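Long-range contacts in geranylgeranyl pyrophosphate synthetase (Pyrococcus horikoshii, PDB 1WY0), which probably catalyses the chain elongation of allylic prenyl diphosphates with isopentenyl diphosphate to give geranylgeranyl diphosphate: residues K16-K21 / Y70-I75; K120-V125 / R137-I142; V165-Y170 / V247-E252; E252-K257 / K295-I300. One frame throughout, in Å; residues are numbered along the deposited sequence.

The four contacts fall into two pairs on opposite sides of the chain's centre. Interactions 1 and 2 are buried, purely apolar or nearly so, and touch each other where A74 packs on V125; helices 69-90 and 107-126 bring them together, and interaction 2 also borders the second subunit. Interactions 3 and 4 are about 11 Å apart between centres and share E252 and helix 245-253. Interaction 3 is still largely buried, yet it centres on a capped helix start with one hydrogen bond across it. Interaction 4 lies at the surface, where a tyrosine, an aspartate, lysines and a water meet between helix ends.

Interaction 1: residues K16-K21 / Y70-I75; sequences KLIDEK and YPAVAI
Apolar contact is carried by I18, A72 and V73. The CD1 tip of I18 meets CB of A72 at 4.0 Å. I18 CG2 and V73 CG2 lie 4.1 Å apart as the two side chains slide past each other in opposite directions. V73 CG2, anti to its own carbonyl carbon, also comes within 3.6 Å of CB of K21, so this one methyl sits between two residues a turn apart on helix 3-25. The second kind of contact is that of an aliphatic chain on an aromatic ring. K21 bends at chi2 (-50°) and crosses Y70 at about a right angle; its CG lies over one face of the ring, and CD reaches the phenol end, 3.5 Å from Y70 OH. No hydrogen bond joins the segments, and the ammonium of K21 has a long, weak ion pair with E24. Helix 49-57 touches both sides, through P51 and L55 on I18 and V54 on A72. The axes of segments 16-21 and 70-75 approach to 9.5 Å and cross at -74°. This packing of the N-terminal helix 3-25 across helix 69-90 is in keeping with the all-helical polyprenyl synthetase fold.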
loop_
_atom_site.group_PDB
_atom_site.type_symbol
_atom_site.label_atom_id
_atom_site.label_comp_id
_atom_site.label_asym_id
_atom_site.label_seq_id
_atom_site.Cartn_x
_atom_site.Cartn_y
_atom_site.Cartn_z
ATOM N N LYS A 16 15.452 20.692 -0.446
ATOM C CA LYS A 16 14.699 21.563 -1.343
ATOM C C LYS A 16 14.324 20.885 -2.654
ATOM O O LYS A 16 13.167 20.914 -3.064
ATOM C CB LYS A 16 15.500 22.830 -1.664
ATOM C CG LYS A 16 15.460 23.905 -0.588
ATOM C CD LYS A 16 16.216 25.149 -1.050
ATOM C CE LYS A 16 15.882 26.374 -0.204
ATOM N NZ LYS A 16 16.980 27.395 -0.244
ATOM N N LEU A 17 15.314 20.294 -3.316
ATOM C CA LEU A 17 15.102 19.621 -4.592
ATOM C C LEU A 17 14.124 18.476 -4.406
ATOM O O LEU A 17 13.199 18.288 -5.190
ATOM C CB LEU A 17 16.423 19.051 -5.119
ATOM C CG LEU A 17 17.693 19.899 -5.009
ATOM C CD1 LEU A 17 18.915 18.987 -5.068
ATOM C CD2 LEU A 17 17.728 20.936 -6.128
ATOM N N ILE A 18 14.355 17.704 -3.354
ATOM C CA ILE A 18 13.519 16.565 -3.047
ATOM C C ILE A 18 12.095 17.002 -2.770
ATOM O O ILE A 18 11.152 16.399 -3.269
ATOM C CB ILE A 18 14.091 15.804 -1.844
ATOM C CG1 ILE A 18 15.506 15.335 -2.189
ATOM C CG2 ILE A 18 13.181 14.639 -1.468
ATOM C CD1 ILE A 18 15.577 14.341 -3.320
ATOM N N ASP A 19 11.936 18.070 -1.999
ATOM C CA ASP A 19 10.600 18.540 -1.670
ATOM C C ASP A 19 9.777 19.034 -2.847
ATOM O O ASP A 19 8.568 18.835 -2.873
ATOM C CB ASP A 19 10.657 19.612 -0.575
ATOM C CG ASP A 19 10.787 19.005 0.807
ATOM O OD1 ASP A 19 10.237 17.903 1.007
ATOM O OD2 ASP A 19 11.417 19.619 1.692
ATOM N N GLU A 20 10.412 19.676 -3.820
ATOM C CA GLU A 20 9.666 20.149 -4.978
ATOM C C GLU A 20 9.062 18.931 -5.683
ATOM O O GLU A 20 7.884 18.922 -6.029
ATOM C CB GLU A 20 10.588 20.905 -5.941
ATOM C CG GLU A 20 11.059 22.272 -5.432
ATOM C CD GLU A 20 11.953 22.990 -6.433
ATOM O OE1 GLU A 20 11.625 24.143 -6.802
ATOM O OE2 GLU A 20 12.975 22.401 -6.861
ATOM N N LYS A 21 9.872 17.895 -5.877
ATOM C CA LYS A 21 9.404 16.683 -6.543
ATOM C C LYS A 21 8.296 15.978 -5.773
ATOM O O LYS A 21 7.327 15.497 -6.363
ATOM C CB LYS A 21 10.570 15.719 -6.779
ATOM C CG LYS A 21 11.583 16.230 -7.788
ATOM C CD LYS A 21 10.902 16.693 -9.065
ATOM C CE LYS A 21 11.879 17.394 -10.008
ATOM N NZ LYS A 21 11.176 17.923 -11.214
ATOM N N TYR A 70 14.217 11.350 -8.322
ATOM C CA TYR A 70 12.937 10.658 -8.198
ATOM C C TYR A 70 13.045 9.352 -7.413
ATOM O O TYR A 70 12.120 8.979 -6.693
ATOM C CB TYR A 70 12.311 10.410 -9.568
ATOM C CG TYR A 70 11.509 11.585 -10.067
ATOM C CD1 TYR A 70 12.067 12.525 -10.930
ATOM C CD2 TYR A 70 10.183 11.759 -9.674
ATOM C CE1 TYR A 70 11.324 13.602 -11.393
ATOM C CE2 TYR A 70 9.432 12.834 -10.130
ATOM C CZ TYR A 70 10.008 13.753 -10.993
ATOM O OH TYR A 70 9.257 14.812 -11.458
ATOM N N PRO A 71 14.159 8.623 -7.563
ATOM C CA PRO A 71 14.294 7.373 -6.810
ATOM C C PRO A 71 14.434 7.672 -5.319
ATOM O O PRO A 71 14.042 6.868 -4.474
ATOM C CB PRO A 71 15.560 6.758 -7.399
ATOM C CG PRO A 71 15.468 7.169 -8.820
ATOM C CD PRO A 71 15.076 8.625 -8.718
ATOM N N ALA A 72 15.009 8.831 -5.003
ATOM C CA ALA A 72 15.179 9.248 -3.615
ATOM C C ALA A 72 13.801 9.666 -3.111
ATOM O O ALA A 72 13.451 9.429 -1.958
ATOM C CB ALA A 72 16.139 10.418 -3.523
ATOM N N VAL A 73 13.027 10.294 -3.986
ATOM C CA VAL A 73 11.685 10.721 -3.630
ATOM C C VAL A 73 10.835 9.494 -3.314
ATOM O O VAL A 73 10.054 9.498 -2.369
ATOM C CB VAL A 73 11.040 11.528 -4.778
ATOM C CG1 VAL A 73 9.544 11.721 -4.524
ATOM C CG2 VAL A 73 11.720 12.888 -4.894
ATOM N N ALA A 74 11.009 8.443 -4.108
ATOM C CA ALA A 74 10.274 7.198 -3.935
ATOM C C ALA A 74 10.462 6.703 -2.511
ATOM O O ALA A 74 9.507 6.378 -1.798
ATOM C CB ALA A 74 10.790 6.156 -4.923
ATOM N N ILE A 75 11.716 6.650 -2.103
ATOM C CA ILE A 75 12.050 6.197 -0.772
ATOM C C ILE A 75 11.445 7.066 0.329
ATOM O O ILE A 75 11.003 6.543 1.351
ATOM C CB ILE A 75 13.579 6.093 -0.616
ATOM C CG1 ILE A 75 14.078 4.921 -1.472
ATOM C CG2 ILE A 75 13.960 5.910 0.856
ATOM C CD1 ILE A 75 15.506 4.477 -1.171
#

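Interaction 2: residues K120-V125 / R137-I142; sequences KAFEAV and RVLEVI
F122 meets L139 and I142 across two nearly antiparallel helices, and its side chain can be followed outward from the backbone of helix 107-126. From CB, CG stands anti to the carbonyl carbon (chi1 -76°), a setting that carries the ring over to helix 132-159. Along the ring, CD1 comes to 3.7 Å from L139 CD1, and the next atom, CE1, is slightly nearer to the same methyl at 3.6 Å. That methyl lies at the ring's edge, near its plane, and the two side chains cross at about a right angle. At the tip, CZ has a looser contact with I142 CG2, 4.5 Å away, which approaches obliquely.

V125, one turn further on, divides its two methyls between the same partners. CG1 faces L139 CD1 at 4.2 Å, and CG2 packs on I142 CD1 at 3.8 Å, the valine and isoleucine sliding past each other in opposite directions. L139 CD1 is thus shared by F122 and V125. No hydrogen bond crosses the contact.

Helix 69-90 borders the same cluster, with A74 against V125 and I78 against I142. The second subunit adds its own F122, whose ring stacks on this one, and its A126, which packs on L139. The axes of segments 120-125 and 137-142 lie 11.1 Å apart and run at 160°; the consecutive helices 107-126 and 132-159 form an antiparallel helical hairpin whose apolar filling continues into the dimer interface of this all-helical polyprenyl synthetase.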
loop_
_atom_site.group_PDB
_atom_site.type_symbol
_atom_site.label_atom_id
_atom_site.label_comp_id
_atom_site.label_asym_id
_atom_site.label_seq_id
_atom_site.Cartn_x
_atom_site.Cartn_y
_atom_site.Cartn_z
ATOM N N LYS A 120 2.418 6.403 -4.988
ATOM C CA LYS A 120 3.183 7.436 -5.684
ATOM C C LYS A 120 4.696 7.216 -5.561
ATOM O O LYS A 120 5.481 7.632 -6.403
ATOM C CB LYS A 120 2.803 8.793 -5.090
ATOM C CG LYS A 120 1.344 9.161 -5.370
ATOM C CD LYS A 120 1.213 10.217 -6.470
ATOM C CE LYS A 120 -0.246 10.503 -6.837
ATOM N NZ LYS A 120 -0.300 11.301 -8.059
ATOM N N ALA A 121 5.169 6.443 -4.590
ATOM C CA ALA A 121 6.574 6.080 -4.544
ATOM C C ALA A 121 6.961 5.379 -5.849
ATOM O O ALA A 121 8.038 5.616 -6.396
ATOM C CB ALA A 121 6.837 5.167 -3.354
ATOM N N PHE A 122 6.089 4.500 -6.333
ATOM C CA PHE A 122 6.389 3.799 -7.572
ATOM C C PHE A 122 6.123 4.691 -8.782
ATOM O O PHE A 122 6.707 4.529 -9.845
ATOM C CB PHE A 122 5.508 2.552 -7.640
ATOM C CG PHE A 122 6.041 1.502 -6.711
ATOM C CD1 PHE A 122 7.120 0.719 -7.106
ATOM C CD2 PHE A 122 5.455 1.312 -5.470
ATOM C CE1 PHE A 122 7.613 -0.255 -6.250
ATOM C CE2 PHE A 122 5.958 0.334 -4.617
ATOM C CZ PHE A 122 7.037 -0.451 -5.003
ATOM N N GLU A 123 5.257 5.692 -8.650
ATOM C CA GLU A 123 5.134 6.562 -9.784
ATOM C C GLU A 123 6.375 7.406 -9.875
ATOM O O GLU A 123 6.839 7.751 -10.954
ATOM C CB GLU A 123 3.928 7.462 -9.589
ATOM C CG GLU A 123 3.576 8.195 -10.877
ATOM C CD GLU A 123 2.754 9.420 -10.561
ATOM O OE1 GLU A 123 1.884 9.339 -9.710
ATOM O OE2 GLU A 123 2.969 10.447 -11.199
ATOM N N ALA A 124 7.002 7.670 -8.730
ATOM C CA ALA A 124 8.280 8.380 -8.684
ATOM C C ALA A 124 9.379 7.509 -9.286
ATOM O O ALA A 124 10.247 8.000 -9.996
ATOM C CB ALA A 124 8.637 8.736 -7.242
ATOM N N VAL A 125 9.341 6.215 -8.991
ATOM C CA VAL A 125 10.327 5.289 -9.528
ATOM C C VAL A 125 10.247 5.260 -11.051
ATOM O O VAL A 125 11.268 5.218 -11.729
ATOM C CB VAL A 125 10.097 3.858 -9.008
ATOM C CG1 VAL A 125 11.004 2.882 -9.741
ATOM C CG2 VAL A 125 10.373 3.799 -7.518
ATOM N N ARG A 137 16.904 -2.533 -11.806
ATOM C CA ARG A 137 17.598 -2.963 -10.592
ATOM C C ARG A 137 17.256 -2.076 -9.390
ATOM O O ARG A 137 17.408 -2.465 -8.240
ATOM C CB ARG A 137 19.107 -2.921 -10.865
ATOM C CG ARG A 137 19.908 -3.603 -9.752
ATOM C CD ARG A 137 21.424 -3.400 -9.900
ATOM N NE ARG A 137 22.116 -4.005 -8.757
ATOM C CZ ARG A 137 23.453 -3.877 -8.661
ATOM N NH1 ARG A 137 24.135 -3.213 -9.579
ATOM N NH2 ARG A 137 24.083 -4.423 -7.621
ATOM N N VAL A 138 16.780 -0.864 -9.653
ATOM C CA VAL A 138 16.389 0.056 -8.589
ATOM C C VAL A 138 14.993 -0.336 -8.104
ATOM O O VAL A 138 14.737 -0.392 -6.907
ATOM C CB VAL A 138 16.367 1.525 -9.087
ATOM C CG1 VAL A 138 15.722 2.430 -8.042
ATOM C CG2 VAL A 138 17.790 2.002 -9.365
ATOM N N LEU A 139 14.098 -0.610 -9.046
ATOM C CA LEU A 139 12.737 -1.012 -8.721
ATOM C C LEU A 139 12.768 -2.252 -7.843
ATOM O O LEU A 139 12.000 -2.357 -6.890
ATOM C CB LEU A 139 11.950 -1.318 -9.996
ATOM C CG LEU A 139 10.562 -1.959 -9.840
ATOM C CD1 LEU A 139 9.614 -0.992 -9.170
ATOM C CD2 LEU A 139 10.029 -2.354 -11.195
ATOM N N GLU A 140 13.668 -3.180 -8.158
ATOM C CA GLU A 140 13.782 -4.427 -7.415
ATOM C C GLU A 140 14.388 -4.297 -6.021
ATOM O O GLU A 140 14.140 -5.136 -5.151
ATOM C CB GLU A 140 14.561 -5.462 -8.237
ATOM C CG GLU A 140 15.002 -6.675 -7.441
ATOM C CD GLU A 140 15.435 -7.840 -8.319
ATOM O OE1 GLU A 140 15.945 -7.595 -9.437
ATOM O OE2 GLU A 140 15.276 -9.004 -7.882
ATOM N N VAL A 141 15.190 -3.261 -5.807
ATOM C CA VAL A 141 15.786 -3.034 -4.499
ATOM C C VAL A 141 14.708 -2.430 -3.603
ATOM O O VAL A 141 14.574 -2.777 -2.432
ATOM C CB VAL A 141 16.956 -2.027 -4.570
ATOM C CG1 VAL A 141 17.207 -1.432 -3.194
ATOM C CG2 VAL A 141 18.216 -2.712 -5.077
ATOM N N ILE A 142 13.941 -1.520 -4.178
ATOM C CA ILE A 142 12.886 -0.844 -3.450
ATOM C C ILE A 142 11.765 -1.814 -3.105
ATOM O O ILE A 142 11.197 -1.747 -2.029
ATOM C CB ILE A 142 12.364 0.352 -4.269
ATOM C CG1 ILE A 142 13.457 1.438 -4.321
ATOM C CG2 ILE A 142 11.073 0.886 -3.670
ATOM C CD1 ILE A 142 13.094 2.687 -5.148
#

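Interaction 3: residues V165-Y170 / V247-E252; sequences VTIEEY and VAHFFE
I167 and E252 meet at the start of helix 167-193, where T166 and E169 form a capping box. T166 is the N-cap: with chi1 at 75°, its OG1 stands between the backbone N and the carbonyl carbon and accepts from E169 N at 2.9 Å. The return bond runs from T166 N to E169 OE1, also 2.9 Å, on the lone pair turned away from the other carboxylate oxygen. The two reciprocal bonds tie T166 to E169 and close off the helix start.

Across the contact, E252 brings its carboxylate from helix 245-253 to a backbone N-H of this same turn. The side chains of I167 and E252 cross at about a right angle. With CG1 anti to its carbonyl carbon, I167 runs on extended to the carboxylate and sets CD1 3.6 Å from E252 OE2.

A248 supplies the apolar centre. Its CB sits 3.7 Å from I167 N and touches V165 CG2 at 4.1 Å. CB of Y170, later in the same first turn, also touches the alanine CB. I167 also packs on Y302 of helix 299-315, while the ring of H249 stacks with Y302 and its ND1 is hydrogen-bonded to S299. The polar link across the two segments is nearly straight: I167 N reaches E252 OE1 over 3.2 Å at 179°, on the syn side and 23° out of the carboxylate plane.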
loop_
_atom_site.group_PDB
_atom_site.type_symbol
_atom_site.label_atom_id
_atom_site.label_comp_id
_atom_site.label_asym_id
_atom_site.label_seq_id
_atom_site.Cartn_x
_atom_site.Cartn_y
_atom_site.Cartn_z
ATOM N N VAL A 165 10.708 -10.959 24.804
ATOM C CA VAL A 165 11.277 -11.188 23.476
ATOM C C VAL A 165 12.759 -11.436 23.667
ATOM O O VAL A 165 13.309 -11.099 24.706
ATOM C CB VAL A 165 11.147 -9.951 22.534
ATOM C CG1 VAL A 165 9.699 -9.724 22.139
ATOM C CG2 VAL A 165 11.716 -8.725 23.218
ATOM N N THR A 166 13.405 -12.004 22.656
ATOM C CA THR A 166 14.834 -12.281 22.725
ATOM C C THR A 166 15.595 -11.245 21.915
ATOM O O THR A 166 15.019 -10.560 21.072
ATOM C CB THR A 166 15.168 -13.679 22.155
ATOM O OG1 THR A 166 15.101 -13.647 20.722
ATOM C CG2 THR A 166 14.182 -14.716 22.692
ATOM N N ILE A 167 16.891 -11.126 22.173
ATOM C CA ILE A 167 17.710 -10.176 21.448
ATOM C C ILE A 167 17.614 -10.514 19.970
ATOM O O ILE A 167 17.566 -9.626 19.123
ATOM C CB ILE A 167 19.192 -10.256 21.889
ATOM C CG1 ILE A 167 19.357 -9.665 23.297
ATOM C CG2 ILE A 167 20.082 -9.543 20.888
ATOM C CD1 ILE A 167 20.755 -9.860 23.880
ATOM N N GLU A 168 17.587 -11.808 19.671
ATOM C CA GLU A 168 17.513 -12.279 18.297
ATOM C C GLU A 168 16.194 -11.909 17.625
ATOM O O GLU A 168 16.165 -11.573 16.444
ATOM C CB GLU A 168 17.675 -13.796 18.258
ATOM C CG GLU A 168 17.608 -14.353 16.855
ATOM C CD GLU A 168 17.413 -15.842 16.845
ATOM O OE1 GLU A 168 18.331 -16.557 17.318
ATOM O OE2 GLU A 168 16.334 -16.290 16.373
ATOM N N GLU A 169 15.103 -12.007 18.373
ATOM C CA GLU A 169 13.795 -11.667 17.840
ATOM C C GLU A 169 13.771 -10.178 17.532
ATOM O O GLU A 169 13.421 -9.773 16.422
ATOM C CB GLU A 169 12.703 -12.019 18.848
ATOM C CG GLU A 169 12.141 -13.420 18.656
ATOM C CD GLU A 169 11.256 -13.874 19.807
ATOM O OE1 GLU A 169 11.511 -13.483 20.968
ATOM O OE2 GLU A 169 10.302 -14.637 19.545
ATOM N N TYR A 170 14.171 -9.370 18.511
ATOM C CA TYR A 170 14.090 -7.938 18.255
ATOM C C TYR A 170 15.000 -7.523 17.098
ATOM O O TYR A 170 14.604 -6.807 16.188
ATOM C CB TYR A 170 14.500 -7.200 19.529
ATOM C CG TYR A 170 14.806 -5.780 19.210
ATOM C CD1 TYR A 170 13.777 -4.842 19.166
ATOM C CD2 TYR A 170 16.116 -5.380 18.946
ATOM C CE1 TYR A 170 14.055 -3.516 18.871
ATOM C CE2 TYR A 170 16.394 -4.055 18.640
ATOM C CZ TYR A 170 15.369 -3.127 18.597
ATOM O OH TYR A 170 15.637 -1.805 18.301
ATOM N N VAL A 247 15.261 -3.822 26.383
ATOM C CA VAL A 247 14.326 -4.698 27.072
ATOM C C VAL A 247 14.627 -6.166 26.743
ATOM O O VAL A 247 14.458 -7.045 27.591
ATOM C CB VAL A 247 12.883 -4.339 26.664
ATOM C CG1 VAL A 247 11.923 -5.376 27.152
ATOM C CG2 VAL A 247 12.513 -2.996 27.243
ATOM N N ALA A 248 15.070 -6.438 25.515
ATOM C CA ALA A 248 15.398 -7.809 25.132
ATOM C C ALA A 248 16.617 -8.282 25.931
ATOM O O ALA A 248 16.649 -9.413 26.414
ATOM C CB ALA A 248 15.685 -7.897 23.638
ATOM N N HIS A 249 17.619 -7.420 26.066
ATOM C CA HIS A 249 18.811 -7.782 26.823
ATOM C C HIS A 249 18.434 -8.045 28.272
ATOM O O HIS A 249 18.927 -8.984 28.889
ATOM C CB HIS A 249 19.849 -6.663 26.782
ATOM C CG HIS A 249 21.060 -6.936 27.620
ATOM N ND1 HIS A 249 21.125 -6.627 28.962
ATOM C CD2 HIS A 249 22.270 -7.447 27.296
ATOM C CE1 HIS A 249 22.322 -6.935 29.429
ATOM N NE2 HIS A 249 23.036 -7.433 28.436
ATOM N N PHE A 250 17.560 -7.215 28.821
ATOM C CA PHE A 250 17.164 -7.386 30.221
ATOM C C PHE A 250 16.448 -8.720 30.468
ATOM O O PHE A 250 16.718 -9.442 31.420
ATOM C CB PHE A 250 16.246 -6.228 30.612
ATOM C CG PHE A 250 15.573 -6.544 31.916
ATOM C CD1 PHE A 250 14.274 -7.033 31.917
ATOM C CD2 PHE A 250 16.234 -6.312 33.109
ATOM C CE1 PHE A 250 13.633 -7.290 33.121
ATOM C CE2 PHE A 250 15.588 -6.573 34.315
ATOM C CZ PHE A 250 14.288 -7.064 34.325
ATOM N N PHE A 251 15.468 -9.022 29.591
ATOM C CA PHE A 251 14.746 -10.287 29.725
ATOM C C PHE A 251 15.678 -11.496 29.571
ATOM O O PHE A 251 15.465 -12.562 30.134
ATOM C CB PHE A 251 13.648 -10.343 28.659
ATOM C CG PHE A 251 12.469 -9.521 29.095
ATOM C CD1 PHE A 251 12.172 -9.397 30.446
ATOM C CD2 PHE A 251 11.670 -8.907 28.145
ATOM C CE1 PHE A 251 11.074 -8.649 30.847
ATOM C CE2 PHE A 251 10.570 -8.158 28.555
ATOM C CZ PHE A 251 10.268 -8.027 29.903
ATOM N N GLU A 252 16.728 -11.312 28.745
ATOM C CA GLU A 252 17.670 -12.412 28.554
ATOM C C GLU A 252 18.580 -12.633 29.774
ATOM O O GLU A 252 19.080 -13.722 30.023
ATOM C CB GLU A 252 18.517 -12.143 27.309
ATOM C CG GLU A 252 18.902 -13.446 26.599
ATOM C CD GLU A 252 19.141 -13.189 25.129
ATOM O OE1 GLU A 252 18.182 -12.926 24.418
ATOM O OE2 GLU A 252 20.290 -13.311 24.694
#

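Interaction 4: residues E252-K257 / K295-I300; sequences ENADEK and KKYGSI
The hydroxyl of Y297 receives D255 N in a long but nearly straight hydrogen bond, 3.3 Å from N to OH with an angle of 172° at the hydrogen. The same OH is hydrogen-bonded to D258, in the first turn of helix 256-264, so two groups around the beginning of that helix hold the phenol end. D255 OD2 is also close to the hydroxyl, but at an angle too poor for a bond. As N-cap, D255 turns its CG between the backbone N and the carbonyl carbon (chi1 60°), which lets OD1 accept from D258 N.

A254 packs on one face of the ring. Its CA stands 3.7 Å from the centroid of the Y297 ring, in a CH-pi contact, and its CB touches Y297 CE2 at 3.6 Å. CG of K296 lies over the opposite face. The ammonium of K296 pairs with D258 in a salt bridge and is linked only weakly to a water; that water donates to D255 OD2 at 3.2 Å and weakly accepts from K257 NZ.

On the tyrosine's side, helix 283-296 ends in a Schellman motif with G298, at positive phi, as its C' residue, and helix 299-315 starts directly after. The contact therefore joins two helix-to-helix junctions at the surface: the turn from helix 245-253 into helix 256-264 rests on the turn between helices 283-296 and 299-315.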
loop_
_atom_site.group_PDB
_atom_site.type_symbol
_atom_site.label_atom_id
_atom_site.label_comp_id
_atom_site.label_asym_id
_atom_site.label_seq_id
_atom_site.Cartn_x
_atom_site.Cartn_y
_atom_site.Cartn_z
ATOM N N GLU A 252 16.728 -11.312 28.745
ATOM C CA GLU A 252 17.670 -12.412 28.554
ATOM C C GLU A 252 18.580 -12.633 29.774
ATOM O O GLU A 252 19.080 -13.722 30.023
ATOM C CB GLU A 252 18.517 -12.143 27.309
ATOM C CG GLU A 252 18.902 -13.446 26.599
ATOM C CD GLU A 252 19.141 -13.189 25.129
ATOM O OE1 GLU A 252 18.182 -12.926 24.418
ATOM O OE2 GLU A 252 20.290 -13.311 24.694
ATOM N N ASN A 253 18.806 -11.554 30.543
ATOM C CA ASN A 253 19.832 -11.656 31.574
ATOM C C ASN A 253 19.294 -11.612 33.012
ATOM O O ASN A 253 19.979 -11.976 33.965
ATOM C CB ASN A 253 20.837 -10.527 31.344
ATOM C CG ASN A 253 21.869 -10.965 30.334
ATOM O OD1 ASN A 253 22.790 -11.722 30.631
ATOM N ND2 ASN A 253 21.761 -10.379 29.127
ATOM N N ALA A 254 18.050 -11.123 33.174
ATOM C CA ALA A 254 17.569 -10.868 34.535
ATOM C C ALA A 254 17.068 -12.128 35.261
ATOM O O ALA A 254 16.624 -13.093 34.651
ATOM C CB ALA A 254 16.464 -9.819 34.477
ATOM N N ASP A 255 17.139 -12.152 36.593
ATOM C CA ASP A 255 16.672 -13.307 37.352
ATOM C C ASP A 255 15.153 -13.229 37.404
ATOM O O ASP A 255 14.574 -12.192 37.103
ATOM C CB ASP A 255 17.250 -13.316 38.777
ATOM C CG ASP A 255 16.866 -12.087 39.577
ATOM O OD1 ASP A 255 15.657 -11.816 39.734
ATOM O OD2 ASP A 255 17.778 -11.387 40.063
ATOM N N GLU A 256 14.515 -14.328 37.785
ATOM C CA GLU A 256 13.062 -14.386 37.842
ATOM C C GLU A 256 12.391 -13.299 38.660
ATOM O O GLU A 256 11.390 -12.721 38.234
ATOM C CB GLU A 256 12.621 -15.755 38.353
ATOM C CG GLU A 256 12.558 -16.789 37.257
ATOM C CD GLU A 256 11.620 -16.365 36.148
ATOM O OE1 GLU A 256 10.449 -16.049 36.452
ATOM O OE2 GLU A 256 12.060 -16.333 34.976
ATOM N N LYS A 257 12.934 -13.020 39.836
ATOM C CA LYS A 257 12.373 -12.031 40.709
ATOM C C LYS A 257 12.278 -10.667 39.996
ATOM O O LYS A 257 11.266 -9.980 39.998
ATOM C CB LYS A 257 13.335 -11.983 41.893
ATOM C CG LYS A 257 12.749 -11.288 43.097
ATOM C CD LYS A 257 13.810 -10.813 44.095
ATOM C CE LYS A 257 13.693 -9.300 44.335
ATOM N NZ LYS A 257 14.946 -8.781 44.888
ATOM N N LYS A 295 19.345 -1.095 34.438
ATOM C CA LYS A 295 20.737 -0.707 34.660
ATOM C C LYS A 295 21.489 -1.782 35.448
ATOM O O LYS A 295 22.678 -2.021 35.281
ATOM C CB LYS A 295 20.744 0.591 35.468
ATOM C CG LYS A 295 20.413 1.825 34.634
ATOM C CD LYS A 295 20.402 3.086 35.498
ATOM C CE LYS A 295 20.123 4.362 34.696
ATOM N NZ LYS A 295 20.237 5.532 35.569
ATOM N N LYS A 296 20.737 -2.407 36.373
ATOM C CA LYS A 296 21.299 -3.487 37.175
ATOM C C LYS A 296 22.032 -4.514 36.309
ATOM O O LYS A 296 23.038 -5.088 36.701
ATOM C CB LYS A 296 20.136 -4.159 37.904
ATOM C CG LYS A 296 20.578 -5.254 38.882
ATOM C CD LYS A 296 19.418 -5.703 39.778
ATOM C CE LYS A 296 19.720 -6.963 40.604
ATOM N NZ LYS A 296 18.506 -7.405 41.295
ATOM N N TYR A 297 21.470 -4.763 35.104
ATOM C CA TYR A 297 22.043 -5.788 34.236
ATOM C C TYR A 297 22.792 -5.201 33.029
ATOM O O TYR A 297 23.091 -5.893 32.062
ATOM C CB TYR A 297 20.912 -6.697 33.744
ATOM C CG TYR A 297 20.323 -7.451 34.883
ATOM C CD1 TYR A 297 20.894 -8.651 35.297
ATOM C CD2 TYR A 297 19.172 -6.982 35.513
ATOM C CE1 TYR A 297 20.327 -9.371 36.338
ATOM C CE2 TYR A 297 18.598 -7.702 36.546
ATOM C CZ TYR A 297 19.170 -8.896 36.957
ATOM O OH TYR A 297 18.617 -9.606 38.005
ATOM N N GLY A 298 23.050 -3.878 33.072
ATOM C CA GLY A 298 23.851 -3.266 32.011
ATOM C C GLY A 298 23.091 -3.183 30.678
ATOM O O GLY A 298 23.635 -2.850 29.633
ATOM N N SER A 299 21.799 -3.476 30.714
ATOM C CA SER A 299 20.987 -3.472 29.499
ATOM C C SER A 299 21.054 -2.173 28.688
ATOM O O SER A 299 21.203 -2.217 27.473
ATOM C CB SER A 299 19.532 -3.797 29.849
ATOM O OG SER A 299 19.426 -5.125 30.350
ATOM N N ILE A 300 20.938 -1.020 29.336
ATOM C CA ILE A 300 21.001 0.222 28.582
ATOM C C ILE A 300 22.381 0.367 27.934
ATOM O O ILE A 300 22.490 0.544 26.724
ATOM C CB ILE A 300 20.711 1.455 29.462
ATOM C CG1 ILE A 300 19.318 1.340 30.093
ATOM C CG2 ILE A 300 20.772 2.704 28.607
ATOM C CD1 ILE A 300 18.895 2.545 30.929
HETATM O O HOH W 1 17.296 -10.126 42.967
#